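Local coordinates for protein trichothecene 3-O-acetyltransferase (Fusarium sporotrichioides, PDB 2ZBA) that transfers an acetyl group from acetyl-CoA to the 3-hydroxyl of trichothecenes during the biosynthesis of these fungal mycotoxins, which include T-2 toxin, at residues Thr30-Val35 against Met168-Gln173; Val125-Thr130 against Ile158-Gly163; Ser386-Val391 against Leu419-Pro424; Gly392-Asp397 against Glu406-Pro411. All coordinates share one frame; numbering follows the deposited sequence. Where two conformers were deposited one is given.

Contact 1 (Thr30-Val35 against Met168-Gln173); sequences TQISLV and MDMTGQ. With COA (coenzyme A), chain E.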
# COMPACT_ATOMS: atom_id res chain seq x y z
N THR A 30 5.41 5.09 -1.99
CA THR A 30 5.05 3.68 -1.98
C THR A 30 6.03 2.88 -2.83
O THR A 30 6.29 3.24 -3.98
CB THR A 30 3.62 3.45 -2.51
OG1 THR A 30 2.70 4.15 -1.67
CG2 THR A 30 3.26 1.95 -2.48
N GLN A 31 6.55 1.79 -2.26
CA GLN A 31 7.55 0.94 -2.92
C GLN A 31 7.05 -0.51 -3.10
O GLN A 31 6.39 -1.04 -2.21
CB GLN A 31 8.84 0.88 -2.10
CG GLN A 31 9.54 2.21 -1.89
CD GLN A 31 10.57 2.12 -0.81
OE1 GLN A 31 10.44 1.32 0.13
NE2 GLN A 31 11.63 2.95 -0.91
N ILE A 32 7.38 -1.13 -4.24
CA ILE A 32 7.08 -2.55 -4.47
C ILE A 32 8.18 -3.21 -5.31
O ILE A 32 8.66 -2.62 -6.28
CB ILE A 32 5.67 -2.77 -5.11
CG1 ILE A 32 5.27 -4.26 -5.13
CG2 ILE A 32 5.61 -2.17 -6.52
CD1 ILE A 32 4.81 -4.83 -3.78
N SER A 33 8.59 -4.42 -4.93
CA SER A 33 9.69 -5.09 -5.64
C SER A 33 9.22 -6.37 -6.29
O SER A 33 8.58 -7.20 -5.64
CB SER A 33 10.84 -5.42 -4.70
OG SER A 33 11.39 -4.26 -4.16
N LEU A 34 9.58 -6.54 -7.56
CA LEU A 34 9.26 -7.77 -8.30
C LEU A 34 10.57 -8.49 -8.61
O LEU A 34 11.44 -7.92 -9.26
CB LEU A 34 8.51 -7.47 -9.60
CG LEU A 34 7.01 -7.11 -9.51
CD1 LEU A 34 6.70 -5.98 -8.49
CD2 LEU A 34 6.45 -6.76 -10.90
N VAL A 35 10.69 -9.72 -8.11
CA VAL A 35 11.90 -10.56 -8.28
C VAL A 35 11.70 -11.64 -9.36
O VAL A 35 10.69 -12.36 -9.35
CB VAL A 35 12.29 -11.22 -6.95
CG1 VAL A 35 13.67 -11.90 -7.05
CG2 VAL A 35 12.26 -10.18 -5.81
N MSE A 168 -0.58 8.89 -6.11
CA MSE A 168 -1.16 7.57 -6.34
C MSE A 168 -1.24 6.76 -5.07
O MSE A 168 -0.35 6.83 -4.24
CB MSE A 168 -0.35 6.79 -7.41
CG MSE A 168 1.13 6.54 -7.06
SE MSE A 168 2.09 5.88 -8.64
CE MSE A 168 2.41 7.56 -9.40
N ASP A 169 -2.32 5.99 -4.92
CA ASP A 169 -2.37 4.90 -3.95
C ASP A 169 -1.78 3.63 -4.61
O ASP A 169 -1.43 3.68 -5.79
CB ASP A 169 -3.78 4.72 -3.32
CG ASP A 169 -4.88 4.47 -4.35
OD1 ASP A 169 -4.63 3.88 -5.41
OD2 ASP A 169 -6.04 4.87 -4.08
N MSE A 170 -1.66 2.51 -3.88
CA MSE A 170 -1.06 1.29 -4.49
C MSE A 170 -1.90 0.67 -5.65
O MSE A 170 -1.34 0.12 -6.61
CB MSE A 170 -0.66 0.25 -3.44
CG MSE A 170 0.18 -0.90 -3.98
SE MSE A 170 1.94 -0.42 -4.77
CE MSE A 170 1.74 -1.26 -6.47
N THR A 171 -3.22 0.75 -5.55
CA THR A 171 -4.13 0.43 -6.68
C THR A 171 -3.78 1.22 -7.95
O THR A 171 -3.69 0.66 -9.05
CB THR A 171 -5.61 0.72 -6.29
OG1 THR A 171 -5.91 0.05 -5.07
CG2 THR A 171 -6.59 0.24 -7.38
N GLY A 172 -3.58 2.53 -7.79
CA GLY A 172 -3.23 3.39 -8.91
C GLY A 172 -1.82 3.11 -9.41
O GLY A 172 -1.57 3.17 -10.61
N GLN A 173 -0.90 2.83 -8.50
CA GLN A 173 0.47 2.50 -8.88
C GLN A 173 0.48 1.17 -9.68
O GLN A 173 1.17 1.05 -10.68
CB GLN A 173 1.33 2.36 -7.62
CG GLN A 173 2.84 2.16 -7.85
CD GLN A 173 3.65 2.53 -6.61
OE1 GLN A 173 3.18 3.29 -5.78
NE2 GLN A 173 4.82 1.96 -6.45
N1A COA E . -21.81 -13.55 -0.70
C2A COA E . -20.72 -14.33 -0.34
N3A COA E . -19.44 -13.89 -0.62
C4A COA E . -19.24 -12.69 -1.25
C5A COA E . -20.32 -11.90 -1.62
C6A COA E . -21.62 -12.34 -1.34
N6A COA E . -22.68 -11.65 -1.78
N7A COA E . -19.84 -10.79 -2.22
C8A COA E . -18.48 -10.86 -2.23
N9A COA E . -18.10 -12.03 -1.63
C1B COA E . -16.71 -12.46 -1.34
C2B COA E . -15.96 -12.87 -2.60
O2B COA E . -16.19 -14.23 -2.90
C3B COA E . -14.53 -12.55 -2.23
O3B COA E . -14.15 -13.47 -1.24
P3B COA E . -12.77 -14.30 -1.20
O7A COA E . -11.64 -13.34 -1.51
O8A COA E . -12.77 -15.38 -2.25
O9A COA E . -12.69 -14.82 0.20
C4B COA E . -14.70 -11.26 -1.45
O4B COA E . -15.94 -11.40 -0.77
C5B COA E . -14.72 -9.98 -2.27
O5B COA E . -15.10 -8.95 -1.36
P1A COA E . -14.45 -7.47 -1.44
O1A COA E . -14.69 -6.86 -2.79
O2A COA E . -14.86 -6.60 -0.29
O3A COA E . -12.83 -7.68 -1.41
P2A COA E . -11.93 -8.11 -0.15
O4A COA E . -10.97 -9.18 -0.63
O5A COA E . -12.69 -8.49 1.10
O6A COA E . -11.08 -6.80 0.23
CBP COA E . -10.81 -4.55 1.06
CCP COA E . -11.61 -5.85 1.16
CDP COA E . -9.52 -4.77 1.85
CEP COA E . -11.65 -3.42 1.68
CAP COA E . -10.51 -4.28 -0.41
OAP COA E . -11.71 -4.11 -1.15
C9P COA E . -9.61 -3.09 -0.67
O9P COA E . -10.17 -1.81 -0.74
N8P COA E . -8.31 -3.29 -0.89
C7P COA E . -7.41 -2.17 -1.14
C6P COA E . -6.92 -1.51 0.15
C5P COA E . -5.96 -0.37 -0.19
O5P COA E . -6.38 0.71 -0.67
N4P COA E . -4.67 -0.58 0.05
C3P COA E . -3.68 0.07 -0.80
C2P COA E . -2.76 1.01 -0.03
S1P COA E . -2.15 2.43 -0.99
O HOH W 1 1.03 4.84 -3.56
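The carboxamide of Gln173 meets the strand at Thr30 with its rim. Its NE2 donates to Thr30 O at 3.1 Å in a nearly straight bond (160° at the hydrogen), and the acceptor lies in the amide plane. Seen from the carbonyl, the donor stands well above the peptide plane, 58° out of it. At the other end of the same amide, OE1 packs against Thr30 CB at 3.3 Å. One face is covered from within the helix, for Met170 SE sits squarely over Gln173 CD at 3.9 Å. The glutamine reaches the strand because CG is anti to the backbone N (chi1 -174°) and the chain stays extended beyond it.

Met170, a selenomethionine with a chain bent at both outer torsions, packs beside it: SE touches Thr30 CG2 at 3.6 Å, while CE meets Ile32 CG2 at about a right angle between the side chains. A water joins the two segments, bonded to Thr30 OG1 and donating to Met168 O, with a weak bond to Gln173 OE1.

Asp169 caps the helix, OD1 accepting from Gly172 N at 2.9 Å, and its OD2 forms a salt bridge with Arg304. On the coenzyme side, S1P of coenzyme A lies 3.6 Å from Met170 CB. Strand 29-37 thus backs the turn that ends the HXXXD sequence of the BAHD acyltransferases, here His165 to Asp169, whose aspartate in relatives is structural, consistent with the cap and salt bridge at the start of helix 170-184.

Contact 2 (Val125-Thr130 against Ile158-Gly163); sequences VAPRKT and ILTVNG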
# COMPACT_ATOMS: atom_id res chain seq x y z
N VAL A 125 17.58 -1.81 -2.48
CA VAL A 125 16.78 -2.13 -3.68
C VAL A 125 15.93 -1.02 -4.31
O VAL A 125 15.49 -1.16 -5.46
CB VAL A 125 15.93 -3.44 -3.50
CG1 VAL A 125 16.85 -4.66 -3.31
CG2 VAL A 125 14.91 -3.30 -2.34
N ALA A 126 15.73 0.08 -3.59
CA ALA A 126 14.81 1.15 -4.03
C ALA A 126 15.53 2.46 -4.39
O ALA A 126 16.55 2.80 -3.78
CB ALA A 126 13.76 1.39 -2.97
N PRO A 127 14.99 3.21 -5.39
CA PRO A 127 15.68 4.43 -5.83
C PRO A 127 15.54 5.61 -4.87
O PRO A 127 16.37 6.52 -4.90
CB PRO A 127 15.01 4.74 -7.18
CG PRO A 127 13.62 4.16 -7.05
CD PRO A 127 13.76 2.94 -6.16
N ARG A 128 14.49 5.58 -4.04
CA ARG A 128 14.29 6.58 -2.98
C ARG A 128 13.64 5.92 -1.78
O ARG A 128 12.96 4.91 -1.92
CB ARG A 128 13.28 7.62 -3.44
CG ARG A 128 13.78 8.72 -4.28
CD ARG A 128 12.63 9.66 -4.37
NE ARG A 128 12.49 10.41 -3.12
CZ ARG A 128 12.60 11.74 -3.05
NH1 ARG A 128 12.46 12.35 -1.88
NH2 ARG A 128 12.85 12.45 -4.14
N LYS A 129 13.80 6.54 -0.62
CA LYS A 129 13.23 6.03 0.63
C LYS A 129 11.71 6.21 0.75
O LYS A 129 11.11 7.08 0.11
CB LYS A 129 13.94 6.66 1.82
CG LYS A 129 15.35 6.16 2.06
CD LYS A 129 16.07 7.04 3.11
CE LYS A 129 15.35 7.06 4.45
NZ LYS A 129 15.35 5.72 5.11
N THR A 130 11.08 5.37 1.57
CA THR A 130 9.65 5.46 1.83
C THR A 130 9.30 6.78 2.52
O THR A 130 8.36 7.47 2.12
CB THR A 130 9.15 4.25 2.69
OG1 THR A 130 9.41 3.03 1.98
CG2 THR A 130 7.64 4.36 2.97
N ILE A 158 15.84 -7.83 -9.47
CA ILE A 158 14.81 -7.15 -8.68
C ILE A 158 14.42 -5.81 -9.32
O ILE A 158 15.25 -4.89 -9.45
CB ILE A 158 15.24 -6.91 -7.21
CG1 ILE A 158 15.62 -8.24 -6.55
CG2 ILE A 158 14.11 -6.24 -6.42
CD1 ILE A 158 16.22 -8.07 -5.17
N LEU A 159 13.16 -5.71 -9.73
CA LEU A 159 12.65 -4.44 -10.20
C LEU A 159 11.84 -3.81 -9.07
O LEU A 159 10.91 -4.44 -8.54
CB LEU A 159 11.76 -4.62 -11.42
CG LEU A 159 11.05 -3.37 -11.91
CD1 LEU A 159 12.04 -2.32 -12.41
CD2 LEU A 159 10.12 -3.76 -13.00
N THR A 160 12.21 -2.59 -8.70
CA THR A 160 11.52 -1.86 -7.65
C THR A 160 10.86 -0.63 -8.24
O THR A 160 11.50 0.11 -8.99
CB THR A 160 12.48 -1.44 -6.56
OG1 THR A 160 13.10 -2.62 -6.01
CG2 THR A 160 11.75 -0.69 -5.46
N VAL A 161 9.57 -0.43 -7.94
CA VAL A 161 8.84 0.74 -8.44
C VAL A 161 8.35 1.63 -7.30
O VAL A 161 7.68 1.15 -6.36
CB VAL A 161 7.66 0.35 -9.35
CG1 VAL A 161 7.04 1.60 -9.97
CG2 VAL A 161 8.13 -0.61 -10.45
N ASN A 162 8.69 2.93 -7.39
CA ASN A 162 8.33 3.96 -6.39
C ASN A 162 7.26 4.90 -6.91
O ASN A 162 7.36 5.36 -8.04
CB ASN A 162 9.55 4.81 -6.00
CG ASN A 162 10.37 4.21 -4.89
OD1 ASN A 162 10.75 3.03 -4.93
ND2 ASN A 162 10.64 5.01 -3.87
N GLY A 163 6.24 5.18 -6.10
CA GLY A 163 5.18 6.11 -6.49
C GLY A 163 4.93 7.11 -5.37
O GLY A 163 4.75 6.72 -4.23
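A loop laid over one face of a beta-sheet is held here by two polar side chains of strand 156-164, Thr160 and Asn162, which reach carbonyls of the segment leaving helix 122-125. Thr160 OG1 donates to Val125 O at 2.9 Å, approaching from above the carbonyl plane. That oxygen also accepts from Asn151 ND2, and Thr160 OG1 has a further partner in Ser33 OG. Farther along, Asn162 ND2 gives a bent bond to Arg128 O at 3.0 Å (146° at the hydrogen), again from above the peptide plane.

The strand is an inner member of the mixed sheet in the N-terminal part of the protein, between strands 146-153 and 29-37, and residues 125-128 run nearly along residues 158-162, 15° apart.

Carbon contacts accompany the two bonds. Ala126 CB rests on Thr160 CG2 at 3.8 Å, and at the helix end Val125 CG1 meets Ile158 CD1 at 3.9 Å. Pro127 and Asn162 come from opposite directions, Pro127 CD lying 3.3 Å from Asn162 OD1. The first torsion of Asn162 sets the amide beside its own backbone N, and chi2 (51°) turns OD1 toward the proline, where the buried atom finds no hydrogen-bond partner in the model.

Contact 3 (Ser386-Val391 against Leu419-Pro424); sequences SSWAKV and LMYFMP. With COA (coenzyme A), chain E.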
# COMPACT_ATOMS: atom_id res chain seq x y z
N SER A 386 -3.01 -1.90 5.47
CA SER A 386 -3.34 -1.77 4.06
C SER A 386 -3.16 -3.08 3.28
O SER A 386 -2.04 -3.54 3.05
CB SER A 386 -2.49 -0.69 3.40
OG SER A 386 -2.84 -0.59 2.03
N SER A 387 -4.27 -3.66 2.86
CA SER A 387 -4.28 -4.87 2.03
C SER A 387 -4.01 -4.54 0.57
O SER A 387 -4.82 -3.89 -0.08
CB SER A 387 -5.63 -5.58 2.14
OG SER A 387 -5.73 -6.59 1.17
N TRP A 388 -2.86 -5.00 0.06
CA TRP A 388 -2.55 -4.95 -1.36
C TRP A 388 -2.90 -6.25 -2.05
O TRP A 388 -2.43 -6.50 -3.16
CB TRP A 388 -1.04 -4.71 -1.57
CG TRP A 388 -0.52 -3.37 -1.06
CD1 TRP A 388 -1.24 -2.37 -0.50
CD2 TRP A 388 0.82 -2.90 -1.16
NE1 TRP A 388 -0.43 -1.30 -0.20
CE2 TRP A 388 0.85 -1.61 -0.60
CE3 TRP A 388 2.01 -3.46 -1.65
CZ2 TRP A 388 2.02 -0.85 -0.52
CZ3 TRP A 388 3.18 -2.71 -1.57
CH2 TRP A 388 3.17 -1.42 -1.02
N ALA A 389 -3.71 -7.08 -1.39
CA ALA A 389 -4.04 -8.44 -1.88
C ALA A 389 -4.51 -8.47 -3.31
O ALA A 389 -4.20 -9.41 -4.02
CB ALA A 389 -5.09 -9.08 -0.98
N LYS A 390 -5.26 -7.45 -3.73
CA LYS A 390 -5.85 -7.37 -5.08
C LYS A 390 -4.95 -6.82 -6.20
O LYS A 390 -5.29 -6.92 -7.39
CB LYS A 390 -7.16 -6.57 -5.07
CG LYS A 390 -8.30 -7.24 -4.30
CD LYS A 390 -9.63 -6.55 -4.61
CE LYS A 390 -10.81 -7.36 -4.11
NZ LYS A 390 -12.10 -6.85 -4.69
N VAL A 391 -3.80 -6.26 -5.84
CA VAL A 391 -2.94 -5.71 -6.88
C VAL A 391 -2.39 -6.84 -7.77
O VAL A 391 -2.12 -7.95 -7.29
CB VAL A 391 -1.84 -4.75 -6.38
CG1 VAL A 391 -2.30 -3.93 -5.18
CG2 VAL A 391 -0.57 -5.47 -6.12
N LEU A 419 1.93 -0.69 12.14
CA LEU A 419 1.71 -0.55 10.71
C LEU A 419 1.84 -1.91 10.03
O LEU A 419 2.73 -2.67 10.38
CB LEU A 419 2.65 0.50 10.08
CG LEU A 419 2.52 0.80 8.58
CD1 LEU A 419 1.20 1.55 8.24
CD2 LEU A 419 3.74 1.59 8.13
N MSE A 420 0.93 -2.20 9.10
CA MSE A 420 0.84 -3.51 8.47
C MSE A 420 0.37 -3.45 7.02
O MSE A 420 -0.34 -2.52 6.62
CB MSE A 420 -0.10 -4.41 9.29
CG MSE A 420 0.39 -4.66 10.70
SE MSE A 420 -0.72 -5.84 11.69
CE MSE A 420 -0.10 -5.40 13.47
N TYR A 421 0.77 -4.46 6.25
CA TYR A 421 0.33 -4.63 4.86
C TYR A 421 0.01 -6.08 4.61
O TYR A 421 0.61 -6.95 5.24
CB TYR A 421 1.45 -4.24 3.88
CG TYR A 421 1.83 -2.79 3.96
CD1 TYR A 421 1.14 -1.82 3.23
CD2 TYR A 421 2.88 -2.36 4.79
CE1 TYR A 421 1.47 -0.48 3.32
CE2 TYR A 421 3.22 -1.00 4.88
CZ TYR A 421 2.51 -0.08 4.14
OH TYR A 421 2.84 1.26 4.20
N PHE A 422 -0.89 -6.33 3.66
CA PHE A 422 -0.93 -7.63 3.00
C PHE A 422 -0.33 -7.43 1.62
O PHE A 422 -0.65 -6.46 0.94
CB PHE A 422 -2.35 -8.20 2.80
CG PHE A 422 -3.12 -8.46 4.07
CD1 PHE A 422 -2.48 -8.74 5.28
CD2 PHE A 422 -4.51 -8.47 4.04
CE1 PHE A 422 -3.23 -8.99 6.43
CE2 PHE A 422 -5.24 -8.70 5.18
CZ PHE A 422 -4.61 -8.98 6.37
N MSE A 423 0.53 -8.38 1.21
CA MSE A 423 1.15 -8.35 -0.11
C MSE A 423 0.10 -8.74 -1.16
O MSE A 423 -0.95 -9.27 -0.80
CB MSE A 423 2.33 -9.35 -0.14
CG MSE A 423 3.57 -8.97 0.70
SE MSE A 423 4.37 -7.19 0.33
CE MSE A 423 3.28 -6.12 1.57
N PRO A 424 0.36 -8.46 -2.45
CA PRO A 424 -0.50 -8.98 -3.50
C PRO A 424 -0.60 -10.50 -3.41
O PRO A 424 0.41 -11.17 -3.17
CB PRO A 424 0.22 -8.58 -4.79
CG PRO A 424 1.00 -7.39 -4.42
CD PRO A 424 1.45 -7.63 -3.01
N1A COA E . -21.81 -13.55 -0.70
C2A COA E . -20.72 -14.33 -0.34
N3A COA E . -19.44 -13.89 -0.62
C4A COA E . -19.24 -12.69 -1.25
C5A COA E . -20.32 -11.90 -1.62
C6A COA E . -21.62 -12.34 -1.34
N6A COA E . -22.68 -11.65 -1.78
N7A COA E . -19.84 -10.79 -2.22
C8A COA E . -18.48 -10.86 -2.23
N9A COA E . -18.10 -12.03 -1.63
C1B COA E . -16.71 -12.46 -1.34
C2B COA E . -15.96 -12.87 -2.60
O2B COA E . -16.19 -14.23 -2.90
C3B COA E . -14.53 -12.55 -2.23
O3B COA E . -14.15 -13.47 -1.24
P3B COA E . -12.77 -14.30 -1.20
O7A COA E . -11.64 -13.34 -1.51
O8A COA E . -12.77 -15.38 -2.25
O9A COA E . -12.69 -14.82 0.20
C4B COA E . -14.70 -11.26 -1.45
O4B COA E . -15.94 -11.40 -0.77
C5B COA E . -14.72 -9.98 -2.27
O5B COA E . -15.10 -8.95 -1.36
P1A COA E . -14.45 -7.47 -1.44
O1A COA E . -14.69 -6.86 -2.79
O2A COA E . -14.86 -6.60 -0.29
O3A COA E . -12.83 -7.68 -1.41
P2A COA E . -11.93 -8.11 -0.15
O4A COA E . -10.97 -9.18 -0.63
O5A COA E . -12.69 -8.49 1.10
O6A COA E . -11.08 -6.80 0.23
CBP COA E . -10.81 -4.55 1.06
CCP COA E . -11.61 -5.85 1.16
CDP COA E . -9.52 -4.77 1.85
CEP COA E . -11.65 -3.42 1.68
CAP COA E . -10.51 -4.28 -0.41
OAP COA E . -11.71 -4.11 -1.15
C9P COA E . -9.61 -3.09 -0.67
O9P COA E . -10.17 -1.81 -0.74
N8P COA E . -8.31 -3.29 -0.89
C7P COA E . -7.41 -2.17 -1.14
C6P COA E . -6.92 -1.51 0.15
C5P COA E . -5.96 -0.37 -0.19
O5P COA E . -6.38 0.71 -0.67
N4P COA E . -4.67 -0.58 0.05
C3P COA E . -3.68 0.07 -0.80
C2P COA E . -2.76 1.01 -0.03
S1P COA E . -2.15 2.43 -0.99
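Two aromatic side chains, Trp388 and Tyr421, lie side by side pointing the same way, and each borders a different bound ligand. Their planes are turned by 59°, neither stacked nor edge-to-face, and the Trp388 six-membered ring and Tyr421 ring have centroids 5.2 Å apart. The indole edge borders C2P of coenzyme A, with Pro424 CD also near its plane, whereas Tyr421 OH is hydrogen-bonded to the bound T-2 toxin.

Beneath the rings the backbones pair as parallel strands. Ser386 N donates to Met420 O at 3.0 Å, Phe422 N to Ser386 O at 3.1 Å, and Trp388 N to Phe422 O at 2.8 Å. The last bond extends the pairing into the turn, where Pro424 CA makes a CA-H...O contact with Trp388 O at 3.2 Å. On the other face of the sheet Phe422 CD2 packs on Ser387 CB at 3.6 Å, and Ser387 OG is bonded to Asp270.

Ser386 OG, anti to its own nitrogen (chi1 180°), accepts a weak hydrogen bond from N4P of the pantetheine arm, of uncertain geometry. The extended chain of Lys390 brings NZ within 3.2 Å of the phosphate oxygen O1A. In this contact the pantetheine arm thus meets a serine hydroxyl and an indole edge, while the positive charge of Lys390 meets the diphosphate, where it would probably offset the phosphate charge.

Contact 4 (Gly392-Asp397 against Glu406-Pro411); sequences GCWEYD and ESVRRP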
# COMPACT_ATOMS: atom_id res chain seq x y z
N GLY A 392 -2.29 -6.56 -9.05
CA GLY A 392 -2.04 -7.62 -10.03
C GLY A 392 -0.58 -7.89 -10.41
O GLY A 392 -0.32 -8.45 -11.46
N CYS A 393 0.36 -7.50 -9.55
CA CYS A 393 1.80 -7.49 -9.91
C CYS A 393 2.44 -8.85 -10.23
O CYS A 393 3.46 -8.89 -10.94
CB CYS A 393 2.62 -6.77 -8.85
SG CYS A 393 2.79 -4.98 -9.08
N TRP A 394 1.88 -9.94 -9.70
CA TRP A 394 2.36 -11.30 -9.98
C TRP A 394 2.21 -11.71 -11.45
O TRP A 394 2.70 -12.77 -11.85
CB TRP A 394 1.62 -12.35 -9.13
CG TRP A 394 1.98 -12.39 -7.68
CD1 TRP A 394 1.32 -11.78 -6.65
CD2 TRP A 394 3.07 -13.11 -7.08
NE1 TRP A 394 1.94 -12.06 -5.46
CE2 TRP A 394 3.02 -12.88 -5.69
CE3 TRP A 394 4.10 -13.92 -7.60
CZ2 TRP A 394 3.94 -13.42 -4.81
CZ3 TRP A 394 5.00 -14.47 -6.72
CH2 TRP A 394 4.93 -14.21 -5.34
N GLU A 395 1.50 -10.89 -12.22
CA GLU A 395 1.18 -11.17 -13.62
C GLU A 395 2.05 -10.47 -14.67
O GLU A 395 1.95 -10.79 -15.86
CB GLU A 395 -0.30 -10.83 -13.90
CG GLU A 395 -1.29 -11.69 -13.11
CD GLU A 395 -1.19 -13.17 -13.46
OE1 GLU A 395 -1.01 -13.50 -14.67
OE2 GLU A 395 -1.27 -14.00 -12.53
N TYR A 396 2.89 -9.52 -14.26
CA TYR A 396 3.59 -8.68 -15.24
C TYR A 396 4.98 -9.24 -15.53
O TYR A 396 5.73 -9.55 -14.61
CB TYR A 396 3.69 -7.22 -14.78
CG TYR A 396 2.44 -6.66 -14.13
CD1 TYR A 396 1.17 -7.03 -14.57
CD2 TYR A 396 2.53 -5.74 -13.08
CE1 TYR A 396 0.01 -6.54 -13.96
CE2 TYR A 396 1.38 -5.22 -12.48
CZ TYR A 396 0.13 -5.62 -12.92
OH TYR A 396 -1.00 -5.12 -12.34
N ASP A 397 5.28 -9.37 -16.81
CA ASP A 397 6.55 -9.95 -17.27
C ASP A 397 7.45 -8.90 -17.93
O ASP A 397 8.67 -9.07 -17.96
CB ASP A 397 6.29 -11.13 -18.22
CG ASP A 397 5.52 -10.72 -19.47
OD1 ASP A 397 4.31 -11.00 -19.53
OD2 ASP A 397 6.11 -10.12 -20.39
N GLU A 406 8.83 -14.37 -9.47
CA GLU A 406 8.92 -15.42 -8.45
C GLU A 406 8.52 -14.90 -7.06
O GLU A 406 8.04 -15.66 -6.21
CB GLU A 406 10.34 -15.97 -8.43
CG GLU A 406 10.50 -17.29 -7.70
CD GLU A 406 11.92 -17.82 -7.85
OE1 GLU A 406 12.43 -17.81 -8.99
OE2 GLU A 406 12.53 -18.23 -6.85
N SER A 407 8.73 -13.61 -6.84
CA SER A 407 8.36 -12.97 -5.58
C SER A 407 7.95 -11.51 -5.82
O SER A 407 8.50 -10.83 -6.69
CB SER A 407 9.52 -13.03 -4.60
OG SER A 407 9.15 -12.55 -3.32
N VAL A 408 6.94 -11.08 -5.07
CA VAL A 408 6.48 -9.69 -5.04
C VAL A 408 6.46 -9.29 -3.56
O VAL A 408 5.63 -9.77 -2.79
CB VAL A 408 5.10 -9.52 -5.70
CG1 VAL A 408 4.63 -8.03 -5.68
CG2 VAL A 408 5.12 -10.06 -7.12
N ARG A 409 7.40 -8.41 -3.19
CA ARG A 409 7.56 -7.97 -1.80
C ARG A 409 7.53 -6.47 -1.69
O ARG A 409 7.83 -5.77 -2.65
CB ARG A 409 8.86 -8.50 -1.21
CG ARG A 409 9.02 -10.01 -1.26
CD ARG A 409 7.87 -10.69 -0.56
NE ARG A 409 8.31 -11.83 0.22
CZ ARG A 409 7.48 -12.73 0.74
NH1 ARG A 409 6.17 -12.62 0.54
NH2 ARG A 409 7.96 -13.74 1.47
N ARG A 410 7.14 -5.95 -0.52
CA ARG A 410 7.27 -4.52 -0.27
C ARG A 410 8.57 -4.35 0.53
O ARG A 410 8.67 -4.93 1.63
CB ARG A 410 6.12 -3.99 0.58
CG ARG A 410 5.98 -2.50 0.49
CD ARG A 410 5.99 -1.81 1.81
NE ARG A 410 5.96 -0.36 1.57
CZ ARG A 410 7.03 0.39 1.32
NH1 ARG A 410 8.25 -0.13 1.30
NH2 ARG A 410 6.86 1.70 1.09
N PRO A 411 9.55 -3.56 0.00
CA PRO A 411 10.82 -3.31 0.73
C PRO A 411 10.67 -2.83 2.19
O PRO A 411 9.66 -2.23 2.57
CB PRO A 411 11.49 -2.23 -0.11
CG PRO A 411 10.98 -2.46 -1.47
CD PRO A 411 9.55 -2.89 -1.30
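Glu406 begins the contact with its backbone: its carbonyl oxygen lies 3.3 Å from Trp394 CZ3, at the edge of the indole and near its plane. Its carboxylate forms a salt bridge with Arg111. Next, Ser407 CA approaches Trp394 CH2 at 3.7 Å. Glu406 and Ser407 both face Val35 of the neighbouring strand, which makes the pair a classic beta bulge.

Val408 carries most of the packing. Its CG2 stands over the face of the Trp394 five-membered ring, 3.8 Å from the centroid and only 14° off the normal, a CH-pi contact. With CG1 anti to the backbone N (chi1 -179°), the other branch is sent to Cys393 CB, 4.0 Å from CG1. Val408 N is buried beneath the indole and has no hydrogen-bond partner in the model. The ring itself is anchored at NE1, which donates to Pro424 O.

Beyond the valine the chain leaves the indole behind. Arg409 directs its guanidinium group to Phe115 O, and Arg410 NH1 donates to Pro411 O at 2.8 Å, a bent bond from a group that also binds Gln31 and Thr130.

Across from the strand, Trp394 and Cys393 project from a 3-10 turn in which Glu395 N donates to Gly392 O at 3.1 Å. This turn leads to Asp397, which forms salt bridges with Arg185 and Lys404 and opens the sequence corresponding to the DFGWG motif of the BAHD superfamily, a motif generally regarded as structural. A bulged edge strand packed against the approach to that motif is the arrangement formed here.

In the fold
All four contacts are buried, yet they differ in depth: the centres of contacts 1 and 3 lie about 7 and 6 Å from the centre of the chain and both contacts touch coenzyme A, whereas the centres of contacts 2 and 4 lie about 13 Å from it. Contacts 1, 2 and 4 share one sheet, in which strand 29-37 runs between strands 156-164 and 407-409; contact 3 belongs to the other large sheet. Trp388 joins the two halves by packing on Thr30, Ile32 and Met170. Chemistry follows place: backbone pairing and ligand binding in contact 3, an amide and a water in contact 1, side chains gripping loop carbonyls in contact 2, and CH-pi and carbon packing, without a hydrogen bond across the segments, in contact 4.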